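Local coordinates for sugar ABC transporter substrate-binding protein (Treponema pallidum subsp. pallidum, PDB 5U2P), which probably binds a small ligand, perhaps a sugar, outside the cytoplasmic membrane and presents it to an ABC transporter for uptake, at residues I119-T122 / K127-A130; L131-A136 / N335-E340; E165-I170 / R239-K244. All coordinates share one frame; numbering follows the deposited sequence.

Interaction 1: residues I119-T122 / K127-A130; sequences IPPT and KTFA
Thr-128 leans against the backbone of Pro-121, and its side chain makes the one hydrogen bond that joins 119-122 to 127-130. At its base, CB lies 3.5 Å from Pro-121 O, already close to the acceptor. Beyond CB the chain forks. OG1 takes the branch that reaches this carbonyl, donating a hydrogen bond to Pro-121 O over 2.8 Å and approaching at a C=O...OG1 angle of 169°, almost straight in line with the carbonyl. With chi1 at -62° the hydroxyl stands beside its own backbone N, and the methyl stands anti to that N, near the Pro-121 ring. This CG2 is 3.7 Å from Pro-121 O and 4.2 Å from Pro-121 CD, a loose apolar touch at the ring.

A threonine suits the place because one branch can bind a carbonyl while the other meets hydrocarbon. The prolines suit it too: they have no N-H to offer but keep their carbonyls, so the neighbouring chain meets them through an acceptor and through ring carbons. The backbones add a weak contact of their own, with Thr-122 CA placed 3.3 Å from Lys-127 O and its C-H directed at the oxygen at 149°. Thr-122 turns its hydroxyl elsewhere, to Arg-207, while the N-H of Lys-127 is held by the carboxylate (OD1) of Asp-123, between the two segments.

The two segments lie side by side in the latter part of the long irregular connection between helix 101-104 and strand 131-132. Thr-128 bonds with the backbone of Leu-108 and, through its N, with Ser-109 OG; Phe-129 packs edge-to-face with Tyr-102 of that helix, and after Ala-130 the chain runs directly into strand 131-132, an outermost strand of the five-stranded sheet.

Interaction 2: residues L131-A136 / N335-E340; sequences LPLNCA and NSFFEE
Leu-133 and Asn-134 meet the rings of Phe-337 and Phe-338, two aromatic residues at the end of helix 331-337. The closest approach is between a backbone atom and a ring: Leu-133 O lies 3.2 Å from Phe-338 CZ, reaching that ring obliquely. The same oxygen sits near the plane of the Phe-337 ring, at its edge, 4.1 Å from CE2. Hydrocarbon fills in beside it, with Leu-133 CD2 at 4.2 Å from Phe-337 CE2 and the two side chains crossing at about a right angle. Asn-134 brings ND2 to the edge of the Phe-338 ring, 3.9 Å from CE2, with the amide plane turned 87° from the ring plane.

A second shell fixes these groups. Phe-337, its CG anti to the backbone N (chi1 -176°), points from the helix toward Leu-133 and also packs on Leu-47 and Val-50 of helix 45-58. His-341 stacks on the Phe-337 ring, meets the Phe-338 ring edge-to-face, and hydrogen-bonds through NE2 to Asn-134 OD1. Asn-134 ND2 is bonded to the carbonyls of Lys-342 and Leu-344, so both ends of the amide are held. A backbone bond to Gln-307 also anchors Leu-133. Residues 133-136 lead from strand 131-132 of one sheet toward strand 138-145 of the other, consistent with an interlobe crossover of solute-binding proteins, and the end of helix 331-337 packs against them.

Leucine and phenylalanine suit a buried joint; asparagine can serve donor and acceptors of the loop that follows helix 331-337. No hydrogen bond links the two segments directly. The contact probably rests on dispersion, with at most a weak electrostatic attraction between Leu-133 O and the Phe-337 edge, while the Asn-134 amide spends its polarity on that loop.

Interaction 3: residues E165-I170 / R239-K244; sequences ESCALI and RGYVNK
Cys-167 presses its CB onto the face of the Tyr-241 ring, a CH-pi contact between helix 160-172 and the loop that follows the Schellman motif at the end of helix 227-238. The CB stands 3.2 Å from the ring centroid and just 11° from the ring normal, so the cysteine sits squarely over the centre, and closely. Its sulfur is displaced from that axis: SG lies 4.3 Å from the centroid in an oblique sulfur-aromatic contact, shifted toward the root of the tyrosine and 3.9 Å from Tyr-241 CB. This follows from a chi1 of -73°, which sets SG beside the backbone N of Cys-167. A small, polarisable residue is apt here, since it lets the helix come near the ring while still giving it a sulfur to pack on.

The opposite face is occupied from within the tyrosine's own segment. Arg-239 CB lies 3.6 Å above the ring plane, again over the centre, so the ring is sandwiched between two CB atoms. Between Arg-239 and Tyr-241, Gly-240 takes the positive phi (70°) of the Schellman turn, a conformation easiest for a residue without a side chain, and the turn lets Arg-239 CB pack over the ring of Tyr-241. The arginine's charged end turns aside to a salt bridge with Glu-235.

Leu-164 and Val-171 of helix 160-172 also touch Tyr-241, whose backbone is bonded to Leu-180 of strand 178-181; Cys-167 meets Met-265 of the neighbouring strand 263-267. The contact therefore seats the helix and the loop on the six-stranded sheet. At the far end of the ring, the tyrosine oxygen rests against the next residue of the helix: Tyr-241 OH is 3.4 Å from Ala-168 CB and 3.5 Å from Ala-168 CA.

Interactions 1 and 2 are neighbours, their centres 15 Å apart, and follow one another along the chain: 127-130 runs straight into 131-136. They also touch in space, where Ile-119 CD1 meets Cys-135 O at 3.7 Å. Both gather round strand 131-132 at the margin of the five-stranded sheet. Interaction 3 lies on the opposite side of the chain's centre, about 39 Å from either by centres, beside the six-stranded sheet, and falls within the 198-residue span between the segments of interaction 2. The chain crosses between the sheets more than once: over at 133-137, back by 307-311, and over again for 372-374, consistent with two-lobed periplasmic solute-binding proteins.

Interaction 1: residues I119-T122 / K127-A130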
loop_
_atom_site.group_PDB
_atom_site.type_symbol
_atom_site.label_atom_id
_atom_site.label_comp_id
_atom_site.label_asym_id
_atom_site.label_seq_id
_atom_site.Cartn_x
_atom_site.Cartn_y
_atom_site.Cartn_z
ATOM N N ILE A 119 1.305 2.652 -11.166
ATOM C CA ILE A 119 1.047 1.299 -10.667
ATOM C C ILE A 119 -0.381 0.909 -11.067
ATOM O O ILE A 119 -1.326 1.125 -10.296
ATOM C CB ILE A 119 1.191 1.194 -9.127
ATOM C CG1 ILE A 119 2.454 1.894 -8.623
ATOM C CG2 ILE A 119 1.167 -0.280 -8.711
ATOM C CD1 ILE A 119 2.489 2.061 -7.105
ATOM N N PRO A 120 -0.558 0.401 -12.294
ATOM C CA PRO A 120 -1.938 0.158 -12.732
ATOM C C PRO A 120 -2.675 -0.781 -11.776
ATOM O O PRO A 120 -2.145 -1.839 -11.429
ATOM C CB PRO A 120 -1.768 -0.476 -14.121
ATOM C CG PRO A 120 -0.411 -0.099 -14.570
ATOM C CD PRO A 120 0.430 0.074 -13.337
ATOM N N PRO A 121 -3.867 -0.383 -11.316
ATOM C CA PRO A 121 -4.698 -1.311 -10.549
ATOM C C PRO A 121 -5.056 -2.530 -11.368
ATOM O O PRO A 121 -5.325 -2.404 -12.570
ATOM C CB PRO A 121 -5.952 -0.499 -10.233
ATOM C CG PRO A 121 -5.582 0.919 -10.517
ATOM C CD PRO A 121 -4.558 0.890 -11.555
ATOM N N THR A 122 -5.082 -3.701 -10.734
ATOM C CA THR A 122 -5.456 -4.915 -11.441
ATOM C C THR A 122 -6.360 -5.815 -10.612
ATOM O O THR A 122 -6.226 -5.893 -9.379
ATOM C CB THR A 122 -4.221 -5.734 -11.848
ATOM O OG1 THR A 122 -3.446 -6.032 -10.680
ATOM C CG2 THR A 122 -3.361 -4.958 -12.849
ATOM N N LYS A 127 -6.574 -7.063 -15.072
ATOM C CA LYS A 127 -7.350 -6.053 -15.810
ATOM C C LYS A 127 -7.656 -4.839 -14.946
ATOM O O LYS A 127 -7.818 -4.953 -13.738
ATOM C CB LYS A 127 -8.649 -6.662 -16.333
ATOM C CG LYS A 127 -8.444 -7.654 -17.474
ATOM C CD LYS A 127 -9.739 -7.888 -18.240
ATOM C CE LYS A 127 -9.492 -8.663 -19.531
ATOM N NZ LYS A 127 -8.744 -9.930 -19.285
ATOM N N THR A 128 -7.727 -3.674 -15.578
ATOM C CA THR A 128 -7.899 -2.406 -14.869
ATOM C C THR A 128 -9.336 -1.948 -15.049
ATOM O O THR A 128 -9.772 -1.745 -16.183
ATOM C CB THR A 128 -6.937 -1.313 -15.431
ATOM O OG1 THR A 128 -5.575 -1.718 -15.240
ATOM C CG2 THR A 128 -7.160 0.030 -14.754
ATOM N N PHE A 129 -10.069 -1.770 -13.951
ATOM C CA PHE A 129 -11.491 -1.418 -14.027
ATOM C C PHE A 129 -11.829 -0.025 -13.459
ATOM O O PHE A 129 -13.000 0.333 -13.351
ATOM C CB PHE A 129 -12.331 -2.485 -13.297
ATOM C CG PHE A 129 -12.539 -3.749 -14.094
ATOM C CD1 PHE A 129 -13.431 -3.775 -15.152
ATOM C CD2 PHE A 129 -11.844 -4.906 -13.783
ATOM C CE1 PHE A 129 -13.635 -4.939 -15.884
ATOM C CE2 PHE A 129 -12.042 -6.058 -14.513
ATOM C CZ PHE A 129 -12.930 -6.069 -15.562
ATOM N N ALA A 130 -10.827 0.780 -13.125
ATOM C CA ALA A 130 -11.108 2.134 -12.684
ATOM C C ALA A 130 -9.906 3.034 -12.934
ATOM O O ALA A 130 -8.759 2.570 -12.962
ATOM C CB ALA A 130 -11.467 2.147 -11.207
#

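Interaction 2: residues L131-A136 / N335-E340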
loop_
_atom_site.group_PDB
_atom_site.type_symbol
_atom_site.label_atom_id
_atom_site.label_comp_id
_atom_site.label_asym_id
_atom_site.label_seq_id
_atom_site.Cartn_x
_atom_site.Cartn_y
_atom_site.Cartn_z
ATOM N N LEU A 131 -10.189 4.315 -13.098
ATOM C CA LEU A 131 -9.156 5.341 -13.047
ATOM C C LEU A 131 -8.835 5.668 -11.583
ATOM O O LEU A 131 -9.692 6.174 -10.863
ATOM C CB LEU A 131 -9.608 6.583 -13.780
ATOM C CG LEU A 131 -8.597 7.753 -13.823
ATOM C CD1 LEU A 131 -8.736 8.488 -15.141
ATOM C CD2 LEU A 131 -8.811 8.691 -12.659
ATOM N N PRO A 132 -7.604 5.383 -11.140
ATOM C CA PRO A 132 -7.240 5.593 -9.740
ATOM C C PRO A 132 -6.903 7.032 -9.431
ATOM O O PRO A 132 -6.400 7.725 -10.309
ATOM C CB PRO A 132 -6.005 4.721 -9.571
ATOM C CG PRO A 132 -5.395 4.722 -10.897
ATOM C CD PRO A 132 -6.486 4.797 -11.899
ATOM N N LEU A 133 -7.186 7.457 -8.202
ATOM C CA LEU A 133 -6.864 8.811 -7.751
ATOM C C LEU A 133 -5.472 8.937 -7.131
ATOM O O LEU A 133 -4.979 10.056 -6.930
ATOM C CB LEU A 133 -7.913 9.265 -6.745
ATOM C CG LEU A 133 -9.350 9.194 -7.251
ATOM C CD1 LEU A 133 -10.303 9.729 -6.192
ATOM C CD2 LEU A 133 -9.522 9.931 -8.576
ATOM N N ASN A 134 -4.849 7.797 -6.831
ATOM C CA ASN A 134 -3.484 7.704 -6.298
ATOM C C ASN A 134 -2.863 6.393 -6.775
ATOM O O ASN A 134 -3.607 5.442 -7.036
ATOM C CB ASN A 134 -3.469 7.724 -4.758
ATOM C CG ASN A 134 -4.073 8.995 -4.169
ATOM O OD1 ASN A 134 -5.254 9.049 -3.835
ATOM N ND2 ASN A 134 -3.236 10.018 -4.003
ATOM N N CYS A 135 -1.532 6.286 -6.838
ATOM C CA CYS A 135 -0.931 5.014 -7.212
ATOM C C CYS A 135 -0.905 4.041 -6.033
ATOM O O CYS A 135 -0.974 2.818 -6.215
ATOM C CB CYS A 135 0.487 5.198 -7.777
ATOM S SG CYS A 135 1.773 5.806 -6.589
ATOM N N ALA A 136 -0.859 4.592 -4.824
ATOM C CA ALA A 136 -0.707 3.804 -3.611
ATOM C C ALA A 136 -1.049 4.659 -2.421
ATOM O O ALA A 136 -0.900 5.882 -2.476
ATOM C CB ALA A 136 0.710 3.263 -3.496
ATOM N N ASN A 335 -2.559 17.590 -12.983
ATOM C CA ASN A 335 -1.794 18.668 -12.354
ATOM C C ASN A 335 -2.697 19.583 -11.527
ATOM O O ASN A 335 -2.377 19.921 -10.391
ATOM C CB ASN A 335 -1.032 19.463 -13.409
ATOM C CG ASN A 335 0.232 18.757 -13.862
ATOM O OD1 ASN A 335 0.883 18.063 -13.077
ATOM N ND2 ASN A 335 0.588 18.928 -15.129
ATOM N N SER A 336 -3.846 19.935 -12.083
ATOM C CA SER A 336 -4.845 20.709 -11.365
ATOM C C SER A 336 -5.354 19.963 -10.139
ATOM O O SER A 336 -5.415 20.508 -9.036
ATOM C CB SER A 336 -5.999 21.052 -12.308
ATOM O OG SER A 336 -7.029 21.741 -11.631
ATOM N N PHE A 337 -5.688 18.694 -10.321
ATOM C CA PHE A 337 -6.205 17.874 -9.240
ATOM C C PHE A 337 -5.260 17.793 -8.044
ATOM O O PHE A 337 -5.693 17.865 -6.891
ATOM C CB PHE A 337 -6.507 16.475 -9.813
ATOM C CG PHE A 337 -7.144 15.519 -8.841
ATOM C CD1 PHE A 337 -8.273 15.871 -8.131
ATOM C CD2 PHE A 337 -6.634 14.235 -8.684
ATOM C CE1 PHE A 337 -8.868 14.981 -7.261
ATOM C CE2 PHE A 337 -7.224 13.335 -7.804
ATOM C CZ PHE A 337 -8.343 13.708 -7.095
ATOM N N PHE A 338 -3.967 17.613 -8.306
ATOM C CA PHE A 338 -3.013 17.395 -7.238
ATOM C C PHE A 338 -2.482 18.693 -6.634
ATOM O O PHE A 338 -1.590 18.658 -5.783
ATOM C CB PHE A 338 -1.862 16.519 -7.731
ATOM C CG PHE A 338 -2.145 15.043 -7.553
ATOM C CD1 PHE A 338 -2.788 14.321 -8.543
ATOM C CD2 PHE A 338 -1.855 14.414 -6.358
ATOM C CE1 PHE A 338 -3.090 12.979 -8.357
ATOM C CE2 PHE A 338 -2.158 13.071 -6.161
ATOM C CZ PHE A 338 -2.776 12.354 -7.170
ATOM N N GLU A 339 -3.047 19.824 -7.046
ATOM C CA GLU A 339 -2.844 21.066 -6.296
ATOM C C GLU A 339 -3.695 21.030 -5.021
ATOM O O GLU A 339 -3.454 21.785 -4.083
ATOM C CB GLU A 339 -3.187 22.283 -7.153
ATOM C CG GLU A 339 -2.157 22.542 -8.241
ATOM C CD GLU A 339 -2.527 23.706 -9.134
ATOM O OE1 GLU A 339 -3.556 24.358 -8.860
ATOM O OE2 GLU A 339 -1.791 23.967 -10.110
ATOM N N GLU A 340 -4.672 20.124 -4.996
ATOM C CA GLU A 340 -5.568 19.938 -3.860
ATOM C C GLU A 340 -5.503 18.533 -3.269
ATOM O O GLU A 340 -5.517 18.347 -2.058
ATOM C CB GLU A 340 -7.003 20.229 -4.291
ATOM C CG GLU A 340 -7.187 21.596 -4.911
ATOM C CD GLU A 340 -8.620 22.071 -4.833
ATOM O OE1 GLU A 340 -9.329 21.985 -5.858
ATOM O OE2 GLU A 340 -9.034 22.526 -3.745
#

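Interaction 3: residues E165-I170 / R239-K244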
loop_
_atom_site.group_PDB
_atom_site.type_symbol
_atom_site.label_atom_id
_atom_site.label_comp_id
_atom_site.label_asym_id
_atom_site.label_seq_id
_atom_site.Cartn_x
_atom_site.Cartn_y
_atom_site.Cartn_z
ATOM N N GLU A 165 24.964 -6.532 9.607
ATOM C CA GLU A 165 26.188 -5.831 9.985
ATOM C C GLU A 165 25.864 -4.409 10.438
ATOM O O GLU A 165 26.380 -3.944 11.453
ATOM C CB GLU A 165 27.190 -5.803 8.826
ATOM C CG GLU A 165 28.500 -5.098 9.163
ATOM C CD GLU A 165 29.491 -5.095 8.011
ATOM O OE1 GLU A 165 29.089 -5.390 6.861
ATOM O OE2 GLU A 165 30.677 -4.792 8.259
ATOM N N SER A 166 25.009 -3.724 9.680
ATOM C CA SER A 166 24.594 -2.372 10.033
ATOM C C SER A 166 24.004 -2.365 11.437
ATOM O O SER A 166 24.270 -1.455 12.225
ATOM C CB SER A 166 23.571 -1.827 9.035
ATOM O OG SER A 166 24.147 -1.614 7.753
ATOM N N CYS A 167 23.192 -3.374 11.749
ATOM C CA CYS A 167 22.586 -3.444 13.075
ATOM C C CYS A 167 23.669 -3.673 14.111
ATOM O O CYS A 167 23.619 -3.115 15.203
ATOM C CB CYS A 167 21.551 -4.553 13.169
ATOM S SG CYS A 167 20.004 -4.177 12.290
ATOM N N ALA A 168 24.644 -4.505 13.755
ATOM C CA ALA A 168 25.746 -4.828 14.655
ATOM C C ALA A 168 26.554 -3.589 15.036
ATOM O O ALA A 168 26.884 -3.403 16.204
ATOM C CB ALA A 168 26.654 -5.876 14.021
ATOM N N LEU A 169 26.870 -2.746 14.053
ATOM C CA LEU A 169 27.633 -1.519 14.304
ATOM C C LEU A 169 26.860 -0.524 15.175
ATOM O O LEU A 169 27.442 0.181 16.001
ATOM C CB LEU A 169 28.018 -0.852 12.979
ATOM C CG LEU A 169 29.289 -1.338 12.272
ATOM C CD1 LEU A 169 30.523 -0.938 13.057
ATOM C CD2 LEU A 169 29.282 -2.836 12.048
ATOM N N ILE A 170 25.547 -0.459 14.983
ATOM C CA ILE A 170 24.710 0.413 15.800
ATOM C C ILE A 170 24.759 -0.040 17.247
ATOM O O ILE A 170 24.880 0.782 18.157
ATOM C CB ILE A 170 23.255 0.423 15.307
ATOM C CG1 ILE A 170 23.181 1.121 13.955
ATOM C CG2 ILE A 170 22.339 1.131 16.311
ATOM C CD1 ILE A 170 22.043 0.648 13.088
ATOM N N ARG A 239 19.256 -11.792 17.679
ATOM C CA ARG A 239 20.372 -10.867 17.863
ATOM C C ARG A 239 19.956 -9.583 18.572
ATOM O O ARG A 239 20.793 -8.716 18.849
ATOM C CB ARG A 239 21.013 -10.547 16.509
ATOM C CG ARG A 239 21.497 -11.792 15.751
ATOM C CD ARG A 239 22.493 -11.435 14.643
ATOM N NE ARG A 239 22.781 -12.567 13.760
ATOM C CZ ARG A 239 23.723 -12.575 12.817
ATOM N NH1 ARG A 239 24.499 -11.515 12.632
ATOM N NH2 ARG A 239 23.896 -13.652 12.060
ATOM N N GLY A 240 18.672 -9.464 18.894
ATOM C CA GLY A 240 18.167 -8.275 19.561
ATOM C C GLY A 240 18.152 -7.032 18.682
ATOM O O GLY A 240 18.129 -5.912 19.178
ATOM N N TYR A 241 18.154 -7.224 17.369
ATOM C CA TYR A 241 18.090 -6.118 16.432
ATOM C C TYR A 241 16.679 -5.554 16.321
ATOM O O TYR A 241 16.505 -4.389 15.978
ATOM C CB TYR A 241 18.587 -6.554 15.052
ATOM C CG TYR A 241 20.052 -6.927 15.015
ATOM C CD1 TYR A 241 20.914 -6.566 16.054
ATOM C CD2 TYR A 241 20.586 -7.620 13.932
ATOM C CE1 TYR A 241 22.248 -6.898 16.016
ATOM C CE2 TYR A 241 21.931 -7.953 13.887
ATOM C CZ TYR A 241 22.756 -7.587 14.937
ATOM O OH TYR A 241 24.095 -7.910 14.908
ATOM N N VAL A 242 15.673 -6.383 16.584
ATOM C CA VAL A 242 14.319 -5.879 16.820
ATOM C C VAL A 242 13.920 -6.315 18.219
ATOM O O VAL A 242 14.273 -7.413 18.655
ATOM C CB VAL A 242 13.266 -6.383 15.803
ATOM C CG1 VAL A 242 13.661 -6.027 14.356
ATOM C CG2 VAL A 242 13.041 -7.867 15.948
ATOM N N ASN A 243 13.193 -5.449 18.921
ATOM C CA ASN A 243 12.799 -5.719 20.303
ATOM C C ASN A 243 11.325 -6.101 20.386
ATOM O O ASN A 243 10.452 -5.287 20.062
ATOM C CB ASN A 243 13.082 -4.490 21.176
ATOM C CG ASN A 243 13.011 -4.795 22.658
ATOM O OD1 ASN A 243 12.106 -5.495 23.113
ATOM N ND2 ASN A 243 13.970 -4.265 23.425
ATOM N N LYS A 244 11.048 -7.333 20.821
ATOM C CA LYS A 244 9.666 -7.805 20.923
ATOM C C LYS A 244 8.858 -6.877 21.818
ATOM O O LYS A 244 7.689 -6.607 21.549
ATOM C CB LYS A 244 9.605 -9.244 21.470
ATOM C CG LYS A 244 8.190 -9.834 21.512
ATOM C CD LYS A 244 8.160 -11.248 22.099
ATOM C CE LYS A 244 6.736 -11.802 22.137
ATOM N NZ LYS A 244 6.650 -13.154 22.755
#